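Local coordinates for glucose-6-phosphate isomerase like protein (Thermus thermophilus, PDB 1WIW) that probably interconverts aldose and ketose sugar phosphates, as glucose-6-phosphate and mannose-6-phosphate isomerases of the PGI/PMI family do, at residues B[22-27]-B[110-115]; B[28-33]-B[114-119]; B[33-38]-B[64-69]; B[39-44]-B[54-59]. One frame throughout, in Å; residues are numbered along the deposited sequence.

Contact 1: residues B[22-27]-B[110-115]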
# COMPACT_ATOMS: atom_id res chain seq x y z
N ARG B 22 -12.12 -4.14 24.43
CA ARG B 22 -13.41 -3.78 25.00
C ARG B 22 -13.50 -2.35 25.50
O ARG B 22 -14.51 -1.68 25.30
CB ARG B 22 -13.76 -4.72 26.16
CG ARG B 22 -15.14 -4.44 26.73
CD ARG B 22 -15.47 -5.34 27.91
NE ARG B 22 -16.90 -5.28 28.24
CZ ARG B 22 -17.53 -4.19 28.65
NH1 ARG B 22 -18.82 -4.23 28.93
NH2 ARG B 22 -16.86 -3.05 28.80
N ASP B 23 -12.45 -1.88 26.17
CA ASP B 23 -12.45 -0.53 26.74
C ASP B 23 -11.83 0.57 25.87
O ASP B 23 -11.65 1.70 26.34
CB ASP B 23 -11.72 -0.54 28.09
CG ASP B 23 -12.44 -1.37 29.14
OD1 ASP B 23 -13.58 -1.81 28.89
OD2 ASP B 23 -11.86 -1.56 30.23
N LEU B 24 -11.53 0.27 24.61
CA LEU B 24 -10.90 1.24 23.72
C LEU B 24 -11.50 2.64 23.67
O LEU B 24 -10.78 3.64 23.79
CB LEU B 24 -10.83 0.69 22.30
CG LEU B 24 -10.06 1.58 21.32
CD1 LEU B 24 -8.61 1.75 21.79
CD2 LEU B 24 -10.10 0.97 19.92
N VAL B 25 -12.81 2.72 23.47
CA VAL B 25 -13.47 4.01 23.37
C VAL B 25 -13.29 4.85 24.64
O VAL B 25 -13.62 4.41 25.73
CB VAL B 25 -14.98 3.82 23.10
CG1 VAL B 25 -15.72 5.16 23.22
CG2 VAL B 25 -15.18 3.24 21.70
N GLY B 26 -12.76 6.06 24.47
CA GLY B 26 -12.56 6.92 25.62
C GLY B 26 -11.15 6.85 26.20
O GLY B 26 -10.87 7.52 27.20
N THR B 27 -10.27 6.05 25.61
CA THR B 27 -8.90 5.96 26.09
C THR B 27 -8.00 6.82 25.21
O THR B 27 -8.33 7.10 24.05
CB THR B 27 -8.36 4.50 26.08
OG1 THR B 27 -8.33 4.01 24.74
CG2 THR B 27 -9.23 3.61 26.93
N ALA B 110 -3.44 1.85 19.17
CA ALA B 110 -3.09 3.26 19.27
C ALA B 110 -3.67 4.15 18.16
O ALA B 110 -3.90 5.34 18.38
CB ALA B 110 -1.57 3.41 19.33
N PRO B 111 -3.90 3.61 16.94
CA PRO B 111 -4.45 4.48 15.90
C PRO B 111 -5.71 5.21 16.35
O PRO B 111 -5.90 6.39 16.03
CB PRO B 111 -4.71 3.51 14.75
CG PRO B 111 -3.53 2.58 14.87
CD PRO B 111 -3.51 2.30 16.37
N TYR B 112 -6.58 4.52 17.09
CA TYR B 112 -7.79 5.16 17.58
C TYR B 112 -7.44 6.31 18.52
O TYR B 112 -8.05 7.37 18.46
CB TYR B 112 -8.68 4.15 18.33
CG TYR B 112 -9.74 4.82 19.21
CD1 TYR B 112 -9.46 5.15 20.54
CD2 TYR B 112 -10.99 5.17 18.70
CE1 TYR B 112 -10.40 5.83 21.34
CE2 TYR B 112 -11.94 5.84 19.48
CZ TYR B 112 -11.63 6.17 20.80
OH TYR B 112 -12.55 6.85 21.57
N ARG B 113 -6.47 6.08 19.40
CA ARG B 113 -6.08 7.10 20.36
C ARG B 113 -5.44 8.32 19.69
O ARG B 113 -5.66 9.46 20.12
CB ARG B 113 -5.16 6.48 21.42
CG ARG B 113 -5.83 5.31 22.14
CD ARG B 113 -4.94 4.62 23.18
NE ARG B 113 -5.61 3.46 23.76
CZ ARG B 113 -5.17 2.21 23.64
NH1 ARG B 113 -4.05 1.95 22.97
NH2 ARG B 113 -5.86 1.20 24.17
N TYR B 114 -4.65 8.11 18.64
CA TYR B 114 -4.05 9.25 17.94
C TYR B 114 -5.15 10.06 17.26
O TYR B 114 -5.17 11.29 17.34
CB TYR B 114 -3.05 8.79 16.86
CG TYR B 114 -1.67 8.42 17.37
CD1 TYR B 114 -1.37 7.10 17.72
CD2 TYR B 114 -0.67 9.38 17.48
CE1 TYR B 114 -0.08 6.75 18.16
CE2 TYR B 114 0.62 9.04 17.92
CZ TYR B 114 0.90 7.73 18.26
OH TYR B 114 2.17 7.39 18.70
N LEU B 115 -6.07 9.37 16.59
CA LEU B 115 -7.18 10.04 15.90
C LEU B 115 -8.05 10.83 16.86
O LEU B 115 -8.41 11.98 16.58
CB LEU B 115 -8.04 9.02 15.15
CG LEU B 115 -9.27 9.62 14.44
CD1 LEU B 115 -8.84 10.62 13.38
CD2 LEU B 115 -10.07 8.51 13.81
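Two hydrogen bonds join the type II turn Leu24-Thr27 to helix 110-121, each using a side chain of the helix. Gly26 N gives its hydrogen to Tyr112 OH at 3.0 Å, nearly straight at 163°; the same hydroxyl is also bonded to Asp132 of helix 125-139, so two groups grip it. From the next residue of the helix, Arg113 NE donates to Thr27 OG1 at 2.9 Å, with the hydroxyl at the edge of the guanidinium. Thr27 OG1 passes its own hydrogen back to Leu24 O (2.7 Å), on a lone pair in the carbonyl plane, while Thr27 N donates to that oxygen as well, so the turn is closed twice. Ser107 and Glu20, the latter through a salt bridge, hold the far nitrogens of Arg113.

Apolar packing falls to Leu24. Its CG lies 3.7 Å from Tyr112 CD1, and CD1 of the same leucine rests over one face of the Arg113 guanidinium. Tyr112, with CG anti to the backbone N (chi1 163°), brings its hydroxyl to Gly26 N and against Val25 CA. Trp259 and Tyr260 of helix 251-272 back Leu24. A type II beta turn after helix 17-23 thus packs on helix 110-121 of the N-terminal SIS domain.

Contact 2: residues B[28-33]-B[114-119]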
# COMPACT_ATOMS: atom_id res chain seq x y z
N GLY B 28 -6.86 7.25 25.76
CA GLY B 28 -5.94 8.08 25.00
C GLY B 28 -5.88 9.49 25.56
O GLY B 28 -6.79 9.91 26.27
N PRO B 29 -4.82 10.25 25.24
CA PRO B 29 -4.67 11.62 25.73
C PRO B 29 -5.72 12.58 25.20
O PRO B 29 -6.22 12.43 24.08
CB PRO B 29 -3.28 12.00 25.26
CG PRO B 29 -3.18 11.29 23.95
CD PRO B 29 -3.74 9.92 24.30
N VAL B 30 -6.04 13.57 26.02
CA VAL B 30 -7.00 14.61 25.71
C VAL B 30 -6.23 15.92 25.67
O VAL B 30 -5.41 16.19 26.55
CB VAL B 30 -8.08 14.69 26.81
CG1 VAL B 30 -9.01 15.87 26.57
CG2 VAL B 30 -8.88 13.39 26.84
N PRO B 31 -6.46 16.76 24.64
CA PRO B 31 -5.73 18.02 24.58
C PRO B 31 -6.09 18.93 25.75
O PRO B 31 -7.25 19.06 26.12
CB PRO B 31 -6.15 18.60 23.22
CG PRO B 31 -7.51 18.03 23.01
CD PRO B 31 -7.37 16.61 23.49
N GLY B 32 -5.06 19.52 26.36
CA GLY B 32 -5.28 20.40 27.49
C GLY B 32 -5.22 21.87 27.15
O GLY B 32 -5.15 22.72 28.04
N GLU B 33 -5.26 22.19 25.86
CA GLU B 33 -5.21 23.58 25.42
C GLU B 33 -5.72 23.74 24.00
O GLU B 33 -5.79 22.77 23.24
CB GLU B 33 -3.78 24.11 25.54
CG GLU B 33 -2.75 23.38 24.70
CD GLU B 33 -1.33 23.69 25.13
OE1 GLU B 33 -0.39 23.35 24.39
OE2 GLU B 33 -1.16 24.28 26.22
N TYR B 114 -4.65 8.11 18.64
CA TYR B 114 -4.05 9.25 17.94
C TYR B 114 -5.15 10.06 17.26
O TYR B 114 -5.17 11.29 17.34
CB TYR B 114 -3.05 8.79 16.86
CG TYR B 114 -1.67 8.42 17.37
CD1 TYR B 114 -1.37 7.10 17.72
CD2 TYR B 114 -0.67 9.38 17.48
CE1 TYR B 114 -0.08 6.75 18.16
CE2 TYR B 114 0.62 9.04 17.92
CZ TYR B 114 0.90 7.73 18.26
OH TYR B 114 2.17 7.39 18.70
N LEU B 115 -6.07 9.37 16.59
CA LEU B 115 -7.18 10.04 15.90
C LEU B 115 -8.05 10.83 16.86
O LEU B 115 -8.41 11.98 16.58
CB LEU B 115 -8.04 9.02 15.15
CG LEU B 115 -9.27 9.62 14.44
CD1 LEU B 115 -8.84 10.62 13.38
CD2 LEU B 115 -10.07 8.51 13.81
N ARG B 116 -8.38 10.22 17.99
CA ARG B 116 -9.20 10.87 19.01
C ARG B 116 -8.55 12.18 19.44
O ARG B 116 -9.22 13.21 19.58
CB ARG B 116 -9.37 9.93 20.21
CG ARG B 116 -10.09 10.55 21.42
CD ARG B 116 -10.63 9.44 22.33
NE ARG B 116 -11.23 9.95 23.57
CZ ARG B 116 -10.53 10.28 24.65
NH1 ARG B 116 -11.16 10.73 25.74
NH2 ARG B 116 -9.21 10.14 24.66
N PHE B 117 -7.24 12.15 19.65
CA PHE B 117 -6.52 13.35 20.06
C PHE B 117 -6.62 14.43 18.98
O PHE B 117 -6.93 15.58 19.29
CB PHE B 117 -5.05 13.03 20.34
CG PHE B 117 -4.23 14.23 20.73
CD1 PHE B 117 -3.52 14.94 19.78
CD2 PHE B 117 -4.19 14.65 22.06
CE1 PHE B 117 -2.76 16.07 20.14
CE2 PHE B 117 -3.44 15.77 22.44
CZ PHE B 117 -2.73 16.48 21.47
N LEU B 118 -6.37 14.06 17.73
CA LEU B 118 -6.45 15.01 16.62
C LEU B 118 -7.83 15.63 16.46
O LEU B 118 -7.96 16.83 16.25
CB LEU B 118 -6.04 14.36 15.30
CG LEU B 118 -4.55 14.08 15.07
CD1 LEU B 118 -4.32 13.57 13.66
CD2 LEU B 118 -3.76 15.37 15.29
N LEU B 119 -8.88 14.82 16.56
CA LEU B 119 -10.23 15.35 16.42
C LEU B 119 -10.53 16.33 17.55
O LEU B 119 -11.11 17.39 17.31
CB LEU B 119 -11.26 14.21 16.42
CG LEU B 119 -11.17 13.22 15.25
CD1 LEU B 119 -12.33 12.23 15.32
CD2 LEU B 119 -11.20 13.97 13.93
O HOH W 1 -9.39 9.50 27.66
O HOH W 2 -6.87 10.19 22.63
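Phe117 lays the CD2-CE2 side of its ring along the two prolines of the 28-33 loop. Its CD2 is 4.0 Å from Pro29 CG, the two side chains crossing at about a right angle, and CE2 lies 3.9 Å from Pro31 CA. Pro29 O comes to the ring's edge, 3.6 Å from Phe117 CD2. The ring gets there because CG stands anti to the backbone N (chi1 179°), carrying it off the helix toward the loop. The loop is the irregular connection from helix 17-23 to strand 39-45, and helix 110-121 is one of the helices flanking the parallel sheet of this SIS-type domain; another side of the helix, through Leu118, packs on strand 64-70.

Arg116 serves the polar side. Extended from CG to NE, it brings NH2 to 2.9 Å from Gly28 O, a bent bond (136°) whose donor sits well above the carbonyl plane. Two waters add to the grip: one donates to Pro29 O at 2.7 Å and accepts from Arg116 NH2, while the other donates to Gly28 O and receives a weak bond from Arg116 NH1. Val30 CG2 packs obliquely against the guanidinium, 3.7 Å from Arg116 NH1, and Leu128 of helix 125-139 touches the arginine from outside the pair.

Contact 3: residues B[33-38]-B[64-69]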
# COMPACT_ATOMS: atom_id res chain seq x y z
N GLU B 33 -5.26 22.19 25.86
CA GLU B 33 -5.21 23.58 25.42
C GLU B 33 -5.72 23.74 24.00
O GLU B 33 -5.79 22.77 23.24
CB GLU B 33 -3.78 24.11 25.54
CG GLU B 33 -2.75 23.38 24.70
CD GLU B 33 -1.33 23.69 25.13
OE1 GLU B 33 -0.39 23.35 24.39
OE2 GLU B 33 -1.16 24.28 26.22
N ALA B 34 -6.09 24.96 23.65
CA ALA B 34 -6.61 25.26 22.32
C ALA B 34 -5.48 25.54 21.34
O ALA B 34 -5.09 26.69 21.14
CB ALA B 34 -7.56 26.45 22.38
N TYR B 35 -4.96 24.48 20.72
CA TYR B 35 -3.89 24.63 19.76
C TYR B 35 -4.30 25.61 18.67
O TYR B 35 -5.35 25.44 18.04
CB TYR B 35 -3.55 23.27 19.14
CG TYR B 35 -3.01 22.29 20.15
CD1 TYR B 35 -1.70 22.39 20.61
CD2 TYR B 35 -3.82 21.28 20.68
CE1 TYR B 35 -1.21 21.52 21.58
CE2 TYR B 35 -3.34 20.41 21.65
CZ TYR B 35 -2.03 20.54 22.09
OH TYR B 35 -1.55 19.68 23.06
N PRO B 36 -3.50 26.65 18.45
CA PRO B 36 -3.80 27.66 17.43
C PRO B 36 -3.77 27.10 16.02
O PRO B 36 -2.81 26.43 15.62
CB PRO B 36 -2.72 28.71 17.66
CG PRO B 36 -1.55 27.87 18.08
CD PRO B 36 -2.19 26.92 19.07
N GLY B 37 -4.83 27.36 15.26
CA GLY B 37 -4.89 26.89 13.89
C GLY B 37 -4.09 27.82 13.01
O GLY B 37 -3.61 28.85 13.49
N PRO B 38 -3.90 27.49 11.72
CA PRO B 38 -4.42 26.29 11.06
C PRO B 38 -3.74 25.03 11.60
O PRO B 38 -2.69 25.10 12.24
CB PRO B 38 -4.11 26.55 9.59
CG PRO B 38 -2.83 27.30 9.66
CD PRO B 38 -3.09 28.29 10.78
N THR B 64 -0.24 25.21 14.14
CA THR B 64 0.28 24.03 14.82
C THR B 64 0.48 22.86 13.87
O THR B 64 -0.36 22.58 13.02
CB THR B 64 -0.66 23.57 15.95
OG1 THR B 64 -0.87 24.63 16.88
CG2 THR B 64 -0.07 22.38 16.68
N LEU B 65 1.60 22.17 14.04
CA LEU B 65 1.92 21.00 13.24
C LEU B 65 2.01 19.84 14.21
O LEU B 65 2.88 19.81 15.08
CB LEU B 65 3.26 21.20 12.51
CG LEU B 65 3.83 20.07 11.63
CD1 LEU B 65 4.38 18.96 12.51
CD2 LEU B 65 2.77 19.54 10.68
N PHE B 66 1.08 18.89 14.08
CA PHE B 66 1.08 17.72 14.94
C PHE B 66 1.94 16.63 14.33
O PHE B 66 1.64 16.12 13.25
CB PHE B 66 -0.35 17.22 15.14
CG PHE B 66 -1.21 18.15 15.94
CD1 PHE B 66 -0.99 18.33 17.30
CD2 PHE B 66 -2.24 18.85 15.32
CE1 PHE B 66 -1.78 19.21 18.04
CE2 PHE B 66 -3.03 19.74 16.05
CZ PHE B 66 -2.80 19.92 17.41
N LEU B 67 3.02 16.29 15.02
CA LEU B 67 3.95 15.27 14.55
C LEU B 67 3.62 13.99 15.32
O LEU B 67 3.99 13.86 16.48
CB LEU B 67 5.38 15.72 14.85
CG LEU B 67 6.50 15.37 13.88
CD1 LEU B 67 6.12 15.79 12.47
CD2 LEU B 67 7.79 16.07 14.32
N LEU B 68 2.91 13.07 14.68
CA LEU B 68 2.51 11.82 15.33
C LEU B 68 3.61 10.77 15.21
O LEU B 68 3.61 9.96 14.28
CB LEU B 68 1.20 11.31 14.71
CG LEU B 68 0.12 12.38 14.54
CD1 LEU B 68 -1.18 11.75 14.06
CD2 LEU B 68 -0.11 13.11 15.86
N GLU B 69 4.54 10.79 16.16
CA GLU B 69 5.67 9.87 16.17
C GLU B 69 5.32 8.50 16.72
O GLU B 69 5.66 8.17 17.86
CB GLU B 69 6.81 10.49 16.98
CG GLU B 69 7.16 11.89 16.54
CD GLU B 69 8.30 12.51 17.33
OE1 GLU B 69 8.63 13.68 17.07
OE2 GLU B 69 8.86 11.82 18.21
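Thr64 OG1 donates to Pro36 O across 2.9 Å, approaching that carbonyl 21° out of its plane. The hydroxyl is placed for this by a chi1 of -57°, which sets it anti to the carbonyl carbon and beside the backbone N of Thr64. It also touches the Pro36 ring, 3.4 Å from Pro36 CD. The backbone of the same threonine makes the second bond: Thr64 N donates to Pro38 O at 3.1 Å, almost straight, and nearly in line with the carbonyl. One residue thus ties down both ends of the Pro36-Pro38 corner, in which the peptide before Pro38 is cis.

Further along the strand the contact turns aromatic. Phe66 meets Tyr35 in a T-shaped stack, its CE1-CZ edge directed at the tyrosine face, with ring centroids 5.1 Å apart and planes at 83°. Phe66 CE1 stands over the middle of the tyrosine ring, and CZ comes to 3.6 Å from Tyr35 CG. The opposite face of Tyr35 carries Glu33 CG, so the ring is held between the two. Thr64 CG2, in turn, lies over one face of the Phe66 ring. Val92 of strand 90-95 also touches Tyr35. The pair belongs to the alpha/beta/alpha sandwich of the SIS fold, built on a parallel sheet: the loop leading into edge strand 39-45 wraps across the start of its neighbour, strand 64-70.

Contact 4: residues B[39-44]-B[54-59]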
# COMPACT_ATOMS: atom_id res chain seq x y z
N HIS B 39 -4.35 23.88 11.33
CA HIS B 39 -3.82 22.61 11.81
C HIS B 39 -3.23 21.72 10.72
O HIS B 39 -3.71 21.69 9.60
CB HIS B 39 -4.93 21.83 12.52
CG HIS B 39 -5.63 22.61 13.59
ND1 HIS B 39 -4.97 23.10 14.70
CD2 HIS B 39 -6.92 22.98 13.72
CE1 HIS B 39 -5.84 23.74 15.47
NE2 HIS B 39 -7.03 23.68 14.90
N ALA B 40 -2.17 21.00 11.08
CA ALA B 40 -1.52 20.09 10.15
C ALA B 40 -1.03 18.88 10.94
O ALA B 40 -0.77 18.98 12.14
CB ALA B 40 -0.35 20.79 9.46
N ALA B 41 -0.91 17.74 10.27
CA ALA B 41 -0.44 16.54 10.93
C ALA B 41 0.36 15.66 9.98
O ALA B 41 0.03 15.51 8.81
CB ALA B 41 -1.61 15.75 11.50
N LEU B 42 1.44 15.09 10.52
CA LEU B 42 2.31 14.20 9.77
C LEU B 42 2.52 13.02 10.71
O LEU B 42 3.00 13.20 11.83
CB LEU B 42 3.64 14.89 9.48
CG LEU B 42 4.68 14.13 8.66
CD1 LEU B 42 4.10 13.70 7.32
CD2 LEU B 42 5.90 15.01 8.46
N GLY B 43 2.13 11.83 10.28
CA GLY B 43 2.27 10.68 11.16
C GLY B 43 3.20 9.57 10.70
O GLY B 43 3.47 9.42 9.51
N TYR B 44 3.68 8.81 11.68
CA TYR B 44 4.58 7.69 11.44
C TYR B 44 4.13 6.51 12.29
O TYR B 44 3.58 6.69 13.38
CB TYR B 44 6.01 8.07 11.83
CG TYR B 44 6.52 9.31 11.13
CD1 TYR B 44 6.22 10.58 11.63
CD2 TYR B 44 7.26 9.21 9.96
CE1 TYR B 44 6.67 11.72 10.97
CE2 TYR B 44 7.71 10.35 9.29
CZ TYR B 44 7.41 11.60 9.80
OH TYR B 44 7.85 12.72 9.14
N SER B 54 -7.62 12.04 9.44
CA SER B 54 -7.99 13.39 9.83
C SER B 54 -8.20 14.28 8.61
O SER B 54 -8.97 15.24 8.66
CB SER B 54 -6.91 14.00 10.71
OG SER B 54 -5.77 14.34 9.93
N GLY B 55 -7.52 13.98 7.52
CA GLY B 55 -7.65 14.78 6.32
C GLY B 55 -6.86 16.07 6.40
O GLY B 55 -6.84 16.86 5.45
N LEU B 56 -6.21 16.31 7.53
CA LEU B 56 -5.40 17.51 7.72
C LEU B 56 -4.23 17.54 6.75
O LEU B 56 -3.75 16.49 6.30
CB LEU B 56 -4.84 17.55 9.15
CG LEU B 56 -5.78 17.76 10.34
CD1 LEU B 56 -5.01 17.58 11.63
CD2 LEU B 56 -6.38 19.16 10.27
N PRO B 57 -3.75 18.74 6.38
CA PRO B 57 -2.62 18.79 5.46
C PRO B 57 -1.40 18.19 6.16
O PRO B 57 -1.34 18.17 7.39
CB PRO B 57 -2.47 20.28 5.17
CG PRO B 57 -3.00 20.92 6.41
CD PRO B 57 -4.22 20.09 6.71
N ASP B 58 -0.43 17.70 5.38
CA ASP B 58 0.76 17.08 5.95
C ASP B 58 1.89 18.05 6.29
O ASP B 58 3.01 17.63 6.58
CB ASP B 58 1.30 16.00 4.99
CG ASP B 58 1.91 16.59 3.73
OD1 ASP B 58 1.21 17.34 3.02
OD2 ASP B 58 3.10 16.31 3.46
N TRP B 59 1.59 19.35 6.25
CA TRP B 59 2.60 20.35 6.56
C TRP B 59 1.99 21.74 6.68
O TRP B 59 0.96 22.03 6.08
CB TRP B 59 3.69 20.34 5.48
CG TRP B 59 4.88 21.19 5.83
CD1 TRP B 59 5.13 22.47 5.43
CD2 TRP B 59 5.98 20.81 6.67
NE1 TRP B 59 6.31 22.92 5.97
CE2 TRP B 59 6.85 21.92 6.74
CE3 TRP B 59 6.31 19.64 7.38
CZ2 TRP B 59 8.04 21.89 7.48
CZ3 TRP B 59 7.49 19.62 8.12
CH2 TRP B 59 8.34 20.74 8.17
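Leu56 sets out toward strand 39-45, its CB 4.1 Å from Ala41 N. From there chi1 of -68° sets CG anti to the carbonyl carbon, and the two methyls part: CD1 reaches Ala41 CB at 3.9 Å, whereas CD2 goes to His39, 3.7 Å from the carbonyl O and in touch with CB. Pro57 follows alongside, with its CD 3.3 Å from His39 O and its CG against Ala40 CB.

The backbones make one hydrogen bond across the contact, from Ala41 N to Pro57 O (2.9 Å, 163°). A CA-H...O contact answers it, Asp58 CA lying 3.3 Å from Ala41 O. Asp58 O, beside Leu42 CB, is buried here without a polar partner. Leu56 N donates to Ser54 OG in an ST turn, and Ser54 OG also bonds Ala51 O; Gly55 between them has left helical angles, with positive phi.

The touching parts run 72° apart, so the loop crosses the edge of the sheet and does not extend it as a regular strand. On its other edge strand 39-45 pairs with strand 64-70; helix 110-121 packs near Ala41 and Ser54, while Met80 of helix 76-83 touches Leu42.

In the fold
The first segments of contacts 1 to 4 follow one another along the chain from helix 17-23 into strand 39-45, the edge strand of the N-terminal parallel sheet. Contacts 1 and 2, centres about 10 Å apart, use successive turns of helix 110-121, and Arg116 of contact 2 packs against Thr27 O of contact 1. Phe117 then meets Tyr35, and Leu118 meets Phe66 and Leu68, bringing contact 2 onto contact 3. Contacts 3 and 4 are about 9 Å apart between centres and are joined by pairing of strands 39-45 and 64-70, Phe66 N lying 2.7 Å from Ala40 O. Leu118 also touches Ala41 and Ser54 of contact 4, so helix 110-121 reaches all four contacts.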